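Local coordinates for protein unsaturated glucuronyl hydrolase (Streptococcus agalactiae, PDB 2ZZR) that hydrolyses unsaturated hyaluronan, chondroitin and heparin disaccharides, releasing the unsaturated uronic acid from them by cleaving its glycosidic bond, at residues A80-Q85 with K391-Y396; Y169-D174 with Y203-N208; Y221-P224 with P229-G232; G313-L318 with I387-D392. All blocks are in the same frame, centred on the assembly; numbering follows the deposited sequence. Where two conformers were deposited one is given.

Contact 1 (A80-Q85 with K391-Y396); sequences AYEYNQ and KDWELY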
# COMPACT_ATOMS: atom_id res chain seq x y z
N ALA A 80 -13.96 -9.06 0.84
CA ALA A 80 -14.74 -10.28 0.65
C ALA A 80 -16.23 -10.02 0.87
O ALA A 80 -17.07 -10.50 0.11
CB ALA A 80 -14.23 -11.38 1.60
N TYR A 81 -16.53 -9.23 1.91
CA TYR A 81 -17.90 -8.86 2.24
C TYR A 81 -18.58 -8.07 1.12
O TYR A 81 -19.77 -8.26 0.85
CB TYR A 81 -17.95 -8.08 3.56
CG TYR A 81 -19.33 -7.60 3.93
CD1 TYR A 81 -19.67 -6.25 3.87
CD2 TYR A 81 -20.31 -8.50 4.35
CE1 TYR A 81 -20.94 -5.81 4.21
CE2 TYR A 81 -21.59 -8.07 4.68
CZ TYR A 81 -21.90 -6.73 4.61
OH TYR A 81 -23.16 -6.30 4.95
N GLU A 82 -17.83 -7.18 0.48
CA GLU A 82 -18.36 -6.46 -0.68
C GLU A 82 -18.69 -7.39 -1.83
O GLU A 82 -19.62 -7.14 -2.59
CB GLU A 82 -17.36 -5.40 -1.15
CG GLU A 82 -17.17 -4.30 -0.14
CD GLU A 82 -16.62 -3.05 -0.77
OE1 GLU A 82 -15.62 -2.51 -0.26
OE2 GLU A 82 -17.21 -2.61 -1.78
N TYR A 83 -17.92 -8.47 -1.94
CA TYR A 83 -18.11 -9.44 -3.00
C TYR A 83 -19.34 -10.31 -2.80
O TYR A 83 -20.08 -10.55 -3.75
CB TYR A 83 -16.87 -10.32 -3.17
CG TYR A 83 -17.00 -11.33 -4.29
CD1 TYR A 83 -16.87 -10.94 -5.62
CD2 TYR A 83 -17.27 -12.67 -4.01
CE1 TYR A 83 -16.99 -11.86 -6.65
CE2 TYR A 83 -17.39 -13.60 -5.03
CZ TYR A 83 -17.25 -13.19 -6.34
OH TYR A 83 -17.37 -14.10 -7.36
N ASN A 84 -19.57 -10.79 -1.58
CA ASN A 84 -20.65 -11.77 -1.36
C ASN A 84 -21.74 -11.42 -0.34
O ASN A 84 -22.68 -12.20 -0.15
CB ASN A 84 -20.08 -13.19 -1.12
CG ASN A 84 -19.41 -13.35 0.24
OD1 ASN A 84 -18.72 -14.35 0.49
ND2 ASN A 84 -19.61 -12.39 1.14
N GLN A 85 -21.61 -10.25 0.30
CA GLN A 85 -22.60 -9.75 1.26
C GLN A 85 -22.93 -10.74 2.40
O GLN A 85 -24.05 -10.75 2.92
CB GLN A 85 -23.89 -9.29 0.55
CG GLN A 85 -23.70 -8.19 -0.51
CD GLN A 85 -23.20 -8.71 -1.85
OE1 GLN A 85 -23.62 -9.77 -2.32
NE2 GLN A 85 -22.31 -7.96 -2.48
N LYS A 391 -15.47 -4.72 -9.87
CA LYS A 391 -16.60 -3.84 -9.63
C LYS A 391 -16.15 -2.40 -9.70
O LYS A 391 -14.97 -2.13 -9.90
CB LYS A 391 -17.25 -4.15 -8.27
CG LYS A 391 -16.38 -3.84 -7.06
CD LYS A 391 -17.08 -4.18 -5.75
CE LYS A 391 -18.14 -3.14 -5.40
NZ LYS A 391 -18.76 -3.42 -4.07
N ASP A 392 -17.10 -1.48 -9.57
CA ASP A 392 -16.76 -0.08 -9.37
C ASP A 392 -16.56 0.09 -7.87
O ASP A 392 -17.51 0.33 -7.13
CB ASP A 392 -17.87 0.84 -9.90
CG ASP A 392 -17.60 2.31 -9.61
OD1 ASP A 392 -18.57 3.09 -9.56
OD2 ASP A 392 -16.42 2.70 -9.43
N TRP A 393 -15.31 -0.08 -7.43
CA TRP A 393 -15.04 -0.14 -6.00
C TRP A 393 -14.88 1.24 -5.36
O TRP A 393 -14.10 2.06 -5.82
CB TRP A 393 -13.80 -1.02 -5.73
CG TRP A 393 -13.47 -1.11 -4.26
CD1 TRP A 393 -14.26 -1.61 -3.27
CD2 TRP A 393 -12.25 -0.67 -3.63
NE1 TRP A 393 -13.61 -1.51 -2.05
CE2 TRP A 393 -12.38 -0.94 -2.25
CE3 TRP A 393 -11.07 -0.09 -4.10
CZ2 TRP A 393 -11.37 -0.65 -1.32
CZ3 TRP A 393 -10.06 0.21 -3.18
CH2 TRP A 393 -10.22 -0.08 -1.81
N GLU A 394 -15.66 1.48 -4.30
CA GLU A 394 -15.52 2.68 -3.50
C GLU A 394 -14.32 2.55 -2.56
O GLU A 394 -14.33 1.71 -1.65
CB GLU A 394 -16.80 2.94 -2.69
CG GLU A 394 -16.79 4.28 -1.96
CD GLU A 394 -18.02 4.51 -1.09
OE1 GLU A 394 -18.13 5.61 -0.50
OE2 GLU A 394 -18.89 3.61 -1.00
N LEU A 395 -13.30 3.39 -2.77
CA LEU A 395 -12.05 3.27 -2.00
C LEU A 395 -12.24 3.43 -0.50
O LEU A 395 -12.91 4.36 -0.05
CB LEU A 395 -11.03 4.30 -2.48
CG LEU A 395 -10.10 3.89 -3.63
CD1 LEU A 395 -10.88 3.52 -4.88
CD2 LEU A 395 -9.14 5.03 -3.93
N TYR A 396 -11.62 2.53 0.26
CA TYR A 396 -11.49 2.74 1.71
C TYR A 396 -10.60 3.96 1.95
O TYR A 396 -10.89 4.79 2.81
CB TYR A 396 -10.90 1.51 2.41
CG TYR A 396 -11.67 0.22 2.15
CD1 TYR A 396 -13.04 0.24 1.85
CD2 TYR A 396 -11.04 -1.02 2.22
CE1 TYR A 396 -13.75 -0.94 1.63
CE2 TYR A 396 -11.74 -2.21 2.00
CZ TYR A 396 -13.10 -2.16 1.70
OH TYR A 396 -13.79 -3.32 1.47
O HOH W 1 -17.59 -0.41 -3.40
O HOH W 2 -16.28 0.37 -0.35
O HOH W 3 -19.93 -5.98 -5.18
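The rings of Trp393 and Tyr396 both turn an edge to Glu82, whose OE1 lies near the plane of each. Trp393 CZ2 sits over the centre of one face of the Tyr396 ring, 3.4 Å above its plane, while the CA of Leu395 covers the rim of one face of the indole. Glu82 comes from the last turn of helix 70-84 with its chain extended beyond CG, carrying the carboxylate out to the two donors. Glu82 OE1 takes a hydrogen bond from Tyr396 OH at 2.6 Å, on its anti lone pair, and another from Trp393 NE1 at 2.9 Å, which arrives from above the carboxylate plane and is bent to 143° at the hydrogen. In this alpha barrel the contact ties the C-terminal tail, just past helix 376-390, to a helix more than 300 residues earlier. Glu82 OE2 forms a salt bridge with Lys391 NZ at 2.9 Å, the lysine crossing the glutamate at about a right angle after a bend at chi3 (-75°). One water links Glu82 OE2 to the backbone N of Glu394, and another joins Lys391 NZ to the backbone O of Glu82. Tyr396 also packs against Ala125 and Ile129 of helix 115-130.

Contact 2 (Y169-D174 with Y203-N208); sequences YRLIID and YASANN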
# COMPACT_ATOMS: atom_id res chain seq x y z
N TYR A 169 14.75 12.16 12.92
CA TYR A 169 13.92 13.21 12.33
C TYR A 169 13.77 13.00 10.83
O TYR A 169 14.49 13.58 10.01
CB TYR A 169 14.54 14.57 12.65
CG TYR A 169 13.59 15.74 12.56
CD1 TYR A 169 12.62 15.95 13.54
CD2 TYR A 169 13.69 16.66 11.52
CE1 TYR A 169 11.76 17.04 13.48
CE2 TYR A 169 12.83 17.76 11.45
CZ TYR A 169 11.88 17.94 12.43
OH TYR A 169 11.03 19.02 12.36
N ARG A 170 12.82 12.13 10.47
CA ARG A 170 12.75 11.62 9.12
C ARG A 170 11.32 11.22 8.76
O ARG A 170 10.50 10.98 9.65
CB ARG A 170 13.68 10.41 8.97
CG ARG A 170 13.13 9.13 9.63
CD ARG A 170 14.22 8.28 10.27
NE ARG A 170 13.71 6.95 10.62
CZ ARG A 170 12.97 6.68 11.70
NH1 ARG A 170 12.55 5.44 11.90
NH2 ARG A 170 12.64 7.63 12.56
N LEU A 171 11.06 11.17 7.46
CA LEU A 171 9.83 10.55 6.94
C LEU A 171 10.19 9.26 6.22
O LEU A 171 11.33 9.06 5.81
CB LEU A 171 9.07 11.50 6.00
CG LEU A 171 9.72 12.01 4.70
CD1 LEU A 171 9.72 10.95 3.58
CD2 LEU A 171 9.03 13.28 4.21
N ILE A 172 9.20 8.38 6.06
CA ILE A 172 9.37 7.14 5.31
C ILE A 172 8.33 7.15 4.19
O ILE A 172 7.25 7.69 4.36
CB ILE A 172 9.26 5.90 6.24
CG1 ILE A 172 10.41 5.93 7.27
CG2 ILE A 172 9.29 4.60 5.44
CD1 ILE A 172 10.34 4.84 8.33
N ILE A 173 8.69 6.59 3.04
CA ILE A 173 7.85 6.72 1.84
C ILE A 173 6.46 6.10 1.99
O ILE A 173 5.49 6.57 1.37
CB ILE A 173 8.56 6.16 0.57
CG1 ILE A 173 7.79 6.60 -0.69
CG2 ILE A 173 8.77 4.65 0.67
CD1 ILE A 173 8.53 6.40 -1.99
N ASP A 174 6.34 5.07 2.83
CA ASP A 174 5.03 4.43 3.02
C ASP A 174 4.01 5.35 3.71
O ASP A 174 2.81 5.08 3.70
CB ASP A 174 5.15 3.07 3.72
CG ASP A 174 5.55 3.16 5.18
OD1 ASP A 174 5.52 2.10 5.84
OD2 ASP A 174 5.88 4.25 5.69
N TYR A 203 4.22 16.95 -0.38
CA TYR A 203 5.28 17.67 -1.10
C TYR A 203 6.67 17.43 -0.51
O TYR A 203 7.63 17.34 -1.25
CB TYR A 203 4.97 19.16 -1.22
CG TYR A 203 3.86 19.44 -2.21
CD1 TYR A 203 2.65 19.98 -1.80
CD2 TYR A 203 4.03 19.14 -3.57
CE1 TYR A 203 1.63 20.23 -2.72
CE2 TYR A 203 3.02 19.38 -4.50
CZ TYR A 203 1.82 19.93 -4.06
OH TYR A 203 0.80 20.18 -4.97
N ALA A 204 6.75 17.32 0.81
CA ALA A 204 8.02 16.96 1.46
C ALA A 204 8.51 15.61 0.95
O ALA A 204 9.71 15.42 0.69
CB ALA A 204 7.85 16.95 2.98
N SER A 205 7.58 14.68 0.77
CA SER A 205 7.91 13.37 0.22
C SER A 205 8.32 13.48 -1.26
O SER A 205 9.41 13.04 -1.65
CB SER A 205 6.72 12.42 0.37
OG SER A 205 6.39 12.23 1.74
N ALA A 206 7.45 14.10 -2.06
CA ALA A 206 7.65 14.19 -3.51
C ALA A 206 8.99 14.82 -3.88
O ALA A 206 9.65 14.40 -4.82
CB ALA A 206 6.51 14.98 -4.16
N ASN A 207 9.38 15.85 -3.12
CA ASN A 207 10.57 16.60 -3.47
C ASN A 207 11.87 15.99 -2.97
O ASN A 207 12.96 16.41 -3.39
CB ASN A 207 10.42 18.05 -3.02
CG ASN A 207 9.69 18.89 -4.05
OD1 ASN A 207 10.00 18.81 -5.24
ND2 ASN A 207 8.74 19.69 -3.60
N ASN A 208 11.76 14.97 -2.12
CA ASN A 208 12.92 14.45 -1.41
C ASN A 208 13.04 12.93 -1.41
O ASN A 208 14.07 12.38 -1.82
CB ASN A 208 12.96 15.00 0.02
CG ASN A 208 13.03 16.52 0.06
OD1 ASN A 208 14.03 17.12 -0.34
ND2 ASN A 208 11.97 17.15 0.54
O HOH W 4 5.89 9.66 2.76
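Leu171 leaves strand 170-172 toward helix 192-209, where its methyls meet Ala204 and Ser205. The branch that does most of the touching is CD2: Leu171 CD2 lies 4.0 Å from the CB of Ala204 and 3.8 Å from the OG of Ser205, so one methyl spans two successive helix residues. Leu171 CD1 is 4.0 Å from Ser205 OG. The leucine has its CG between the backbone N and the carbonyl carbon (chi1 62°), which, with chi2 at 77°, brings CD2 over Ala204 and Ser205 and leaves CD1 near the hydroxyl. His201 and Val209 of that helix also touch Leu171, and Phe222 of the neighbouring strand does so as well.

Ser205 holds OG beside its own backbone N, with chi1 -61°, where it is hydrogen-bonded to the O of His201 one turn back. A water donates to Ser205 OG at 2.8 Å and to Ile172 O at 2.9 Å, making a polar bridge between helix and strand beside the apolar contact. Further along the helix, Asn208 ND2 bonds to Ala204 O at 2.9 Å, in the carbonyl plane and on a lone pair, where the helix widens into a pi-type turn at 205-208.

Two residues past the strand is Asp174, probably the proton donor of catalysis, whose OD2 is hydrogen-bonded to His113. Helix 192-209 thus backs the strand that runs toward the active site. Chemically, methyl groups meet an alanine CB and a hydroxyl oxygen; that buried hydroxyl is satisfied by His201 O and the bridging water, with no direct bond to the strand.

Contact 3 (Y221-P224 with P229-G232); sequences YFDP and PLKG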
# COMPACT_ATOMS: atom_id res chain seq x y z
N TYR A 221 15.76 12.28 5.74
CA TYR A 221 16.01 13.06 6.95
C TYR A 221 15.92 14.56 6.72
O TYR A 221 16.28 15.06 5.66
CB TYR A 221 17.41 12.75 7.49
CG TYR A 221 17.52 11.42 8.17
CD1 TYR A 221 17.83 10.27 7.44
CD2 TYR A 221 17.32 11.30 9.54
CE1 TYR A 221 17.94 9.03 8.07
CE2 TYR A 221 17.42 10.06 10.18
CZ TYR A 221 17.73 8.94 9.45
OH TYR A 221 17.83 7.72 10.07
N PHE A 222 15.45 15.26 7.74
CA PHE A 222 15.38 16.72 7.74
C PHE A 222 16.14 17.28 8.93
O PHE A 222 16.43 16.56 9.89
CB PHE A 222 13.92 17.18 7.78
CG PHE A 222 13.15 16.86 6.53
CD1 PHE A 222 12.64 15.57 6.31
CD2 PHE A 222 12.96 17.83 5.56
CE1 PHE A 222 11.95 15.27 5.14
CE2 PHE A 222 12.26 17.53 4.38
CZ PHE A 222 11.75 16.25 4.18
N ASP A 223 16.49 18.56 8.86
CA ASP A 223 17.12 19.25 9.98
C ASP A 223 16.04 19.79 10.93
O ASP A 223 15.21 20.60 10.53
CB ASP A 223 18.01 20.39 9.46
CG ASP A 223 18.89 20.99 10.55
OD1 ASP A 223 18.37 21.38 11.61
OD2 ASP A 223 20.12 21.09 10.33
N PRO A 224 16.03 19.32 12.20
CA PRO A 224 15.00 19.75 13.15
C PRO A 224 15.04 21.23 13.51
O PRO A 224 14.03 21.77 13.97
CB PRO A 224 15.26 18.88 14.39
CG PRO A 224 16.66 18.43 14.26
CD PRO A 224 16.96 18.34 12.80
N PRO A 229 15.78 19.90 4.08
CA PRO A 229 16.06 18.51 3.74
C PRO A 229 17.55 18.21 3.85
O PRO A 229 18.38 19.05 3.45
CB PRO A 229 15.58 18.38 2.30
CG PRO A 229 15.55 19.77 1.77
CD PRO A 229 15.23 20.65 2.93
N LEU A 230 17.89 17.04 4.38
CA LEU A 230 19.29 16.67 4.58
C LEU A 230 19.77 15.56 3.65
O LEU A 230 20.60 15.82 2.77
CB LEU A 230 19.56 16.33 6.05
CG LEU A 230 19.51 17.48 7.07
CD1 LEU A 230 19.69 16.95 8.48
CD2 LEU A 230 20.55 18.56 6.75
N LYS A 231 19.26 14.34 3.84
CA LYS A 231 19.69 13.20 3.03
C LYS A 231 18.68 12.06 3.03
O LYS A 231 17.92 11.87 3.97
CB LYS A 231 21.07 12.69 3.47
CG LYS A 231 21.19 12.34 4.95
CD LYS A 231 22.65 12.14 5.36
CE LYS A 231 23.46 13.44 5.32
NZ LYS A 231 23.04 14.44 6.35
N GLY A 232 18.68 11.31 1.93
CA GLY A 232 17.85 10.13 1.80
C GLY A 232 18.64 8.87 2.10
O GLY A 232 19.86 8.84 1.89
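Two backbone hydrogen bonds join the antiparallel strands, Tyr221 N to Lys231 O at 2.8 Å and nearly straight at 174°, and Leu230 N to Tyr221 O at 2.9 Å. Leu230 and Lys231 both face Tyr221, a classic beta bulge, and Leu230 takes the extra place with a psi of -68°. Its side chain reaches back along the other strand: Leu230 CD1 lies 3.6 Å from Phe222 O and 4.0 Å from the CB of Asp223. The Tyr221 ring turns an edge to Lys231 O, the same oxygen to which Tyr221 N donates. These are the two strands of the beta hairpin 219-222 and 229-233, which with strand 170-172 forms a small antiparallel sheet. Gly232, a substrate-binding residue in a near-identical enzyme and so probably here too, follows directly after the bulge. Phe222 and Pro229 make a non-hydrogen-bonded pair, their CA atoms 4.4 Å apart. The Phe222 ring approaches the proline at a slant, with CD2 3.7 Å from the CA of Pro229 and CE2 4.0 Å from its CB. Beyond the hairpin the same ring stacks with Phe156 and packs on Ala204 and Asn208 of helix 192-209. At the turn, Asp223 OD1 accepts a hydrogen bond from Glu225 N.

Contact 4 (G313-L318 with I387-D392); sequences GIHEML and IRFYKD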
# COMPACT_ATOMS: atom_id res chain seq x y z
N GLY A 313 -2.20 0.96 -7.71
CA GLY A 313 -1.79 2.33 -8.05
C GLY A 313 -2.05 2.69 -9.50
O GLY A 313 -2.55 3.77 -9.80
N ILE A 314 -1.71 1.78 -10.40
CA ILE A 314 -1.93 1.99 -11.83
C ILE A 314 -3.44 2.07 -12.10
O ILE A 314 -3.92 2.97 -12.80
CB ILE A 314 -1.26 0.89 -12.69
CG1 ILE A 314 0.27 0.96 -12.55
CG2 ILE A 314 -1.67 1.01 -14.16
CD1 ILE A 314 0.99 -0.25 -13.12
N HIS A 315 -4.20 1.14 -11.51
CA HIS A 315 -5.65 1.14 -11.66
C HIS A 315 -6.26 2.47 -11.23
O HIS A 315 -7.09 3.06 -11.93
CB HIS A 315 -6.27 -0.02 -10.87
CG HIS A 315 -7.76 -0.11 -11.01
ND1 HIS A 315 -8.38 -0.89 -11.97
CD2 HIS A 315 -8.76 0.50 -10.33
CE1 HIS A 315 -9.69 -0.76 -11.86
NE2 HIS A 315 -9.94 0.08 -10.87
N GLU A 316 -5.82 2.96 -10.07
CA GLU A 316 -6.28 4.24 -9.55
C GLU A 316 -5.96 5.43 -10.46
O GLU A 316 -6.85 6.22 -10.79
CB GLU A 316 -5.72 4.48 -8.14
CG GLU A 316 -6.27 5.74 -7.45
CD GLU A 316 -7.79 5.71 -7.27
OE1 GLU A 316 -8.38 6.81 -7.18
OE2 GLU A 316 -8.39 4.60 -7.22
N MET A 317 -4.70 5.55 -10.88
CA MET A 317 -4.28 6.67 -11.72
C MET A 317 -5.02 6.72 -13.05
O MET A 317 -5.31 7.80 -13.57
CB MET A 317 -2.78 6.63 -11.98
CG MET A 317 -2.22 7.89 -12.66
SD MET A 317 -1.85 9.23 -11.51
CE MET A 317 -3.43 10.04 -11.37
N LEU A 318 -5.32 5.54 -13.60
CA LEU A 318 -6.00 5.41 -14.89
C LEU A 318 -7.40 5.99 -14.89
O LEU A 318 -7.96 6.29 -15.95
CB LEU A 318 -6.03 3.94 -15.33
CG LEU A 318 -5.07 3.47 -16.43
CD1 LEU A 318 -3.81 4.35 -16.57
CD2 LEU A 318 -4.71 2.01 -16.24
N ILE A 387 -10.82 -6.91 -6.65
CA ILE A 387 -12.09 -6.20 -6.43
C ILE A 387 -12.17 -4.92 -7.28
O ILE A 387 -13.23 -4.62 -7.86
CB ILE A 387 -12.34 -5.91 -4.91
CG1 ILE A 387 -12.55 -7.22 -4.12
CG2 ILE A 387 -13.52 -4.94 -4.69
CD1 ILE A 387 -13.78 -8.07 -4.53
N ARG A 388 -11.06 -4.19 -7.38
CA ARG A 388 -10.98 -3.03 -8.28
C ARG A 388 -11.37 -3.39 -9.72
O ARG A 388 -12.12 -2.65 -10.36
CB ARG A 388 -9.56 -2.44 -8.28
CG ARG A 388 -9.30 -1.44 -7.15
CD ARG A 388 -7.83 -1.04 -7.14
NE ARG A 388 -7.57 0.07 -6.21
CZ ARG A 388 -7.77 1.35 -6.50
NH1 ARG A 388 -8.20 1.72 -7.70
NH2 ARG A 388 -7.53 2.28 -5.58
N PHE A 389 -10.85 -4.51 -10.22
CA PHE A 389 -11.10 -4.93 -11.60
C PHE A 389 -12.54 -5.38 -11.79
O PHE A 389 -13.13 -5.19 -12.87
CB PHE A 389 -10.15 -6.06 -11.98
CG PHE A 389 -8.84 -5.61 -12.54
CD1 PHE A 389 -8.04 -4.71 -11.84
CD2 PHE A 389 -8.38 -6.12 -13.75
CE1 PHE A 389 -6.81 -4.31 -12.35
CE2 PHE A 389 -7.15 -5.72 -14.27
CZ PHE A 389 -6.37 -4.81 -13.57
N TYR A 390 -13.09 -5.98 -10.74
CA TYR A 390 -14.37 -6.68 -10.80
C TYR A 390 -15.59 -5.77 -10.67
O TYR A 390 -16.65 -6.04 -11.27
CB TYR A 390 -14.41 -7.75 -9.71
CG TYR A 390 -15.56 -8.72 -9.87
CD1 TYR A 390 -15.54 -9.71 -10.85
CD2 TYR A 390 -16.67 -8.63 -9.03
CE1 TYR A 390 -16.60 -10.60 -10.99
CE2 TYR A 390 -17.74 -9.52 -9.17
CZ TYR A 390 -17.69 -10.49 -10.15
OH TYR A 390 -18.74 -11.37 -10.28
N LYS A 391 -15.47 -4.72 -9.87
CA LYS A 391 -16.60 -3.84 -9.63
C LYS A 391 -16.15 -2.40 -9.70
O LYS A 391 -14.97 -2.13 -9.90
CB LYS A 391 -17.25 -4.15 -8.27
CG LYS A 391 -16.38 -3.84 -7.06
CD LYS A 391 -17.08 -4.18 -5.75
CE LYS A 391 -18.14 -3.14 -5.40
NZ LYS A 391 -18.76 -3.42 -4.07
N ASP A 392 -17.10 -1.48 -9.57
CA ASP A 392 -16.76 -0.08 -9.37
C ASP A 392 -16.56 0.09 -7.87
O ASP A 392 -17.51 0.33 -7.13
CB ASP A 392 -17.87 0.84 -9.90
CG ASP A 392 -17.60 2.31 -9.61
OD1 ASP A 392 -18.57 3.09 -9.56
OD2 ASP A 392 -16.42 2.70 -9.43
O HOH W 5 -12.94 -0.10 -9.30
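Arg388 and His315 bury the most surface where helix 376-390 meets helix 304-318, two helices of the enzyme's alpha barrel, and their side chains pass each other at a slant. The aliphatic part of the arginine lies along the imidazole: Arg388 CB stands over one face of the His315 ring, a CH-pi contact 3.7 Å from the ring centroid and 16° off the normal. His315 reaches across with CG anti to its backbone N (chi1 -178°), which lays the ring against that chain. The arginine runs extended from CG to NE, past the histidine, and so brings its guanidinium to Glu316, the next residue on the opposite helix. There Arg388 NH1 and NH2 both grip Glu316 OE2 end-on, at 2.9 Å and 3.0 Å, with the oxygen in the guanidinium plane. The carboxylate is turned 78° from that plane; NH1 uses the anti lone pair of OE2, whereas NH2 comes from above the carboxylate.

Both charged groups have further partners. Lys319 makes a second salt bridge to Glu316 OE2, while Glu384 takes Arg388 NE and the hydroxyl of Tyr253 bonds to NH2. That network probably keeps both groups ionised in a largely buried place.

Phe389 slides past the His315 ring, planes near parallel but barely overlapping, its CE1 3.8 Å from His315 ND1.

Overall arrangement
The four contacts fall into two pairs, contact 1 lying across the chain's centre from contacts 2 and 3 and about 31 Å from contact 2 between centres. Contacts 1 and 4 have centres 12 Å apart and share Lys391 and Asp392, just past helix 376-390; Leu395 of the tail packs on Glu316 and Arg388. Contacts 2 and 3, centres 9 Å apart, meet in the three-stranded sheet, where strands 170-172 and 219-222 are neighbours. Along the chain contacts 2, 3 and 4 close in that order, and contact 1 spans from helix 70-84 to the tail. One pair fastens the chain's end to the helices; the other holds Asp174 and Gly232, probably of the active and substrate sites.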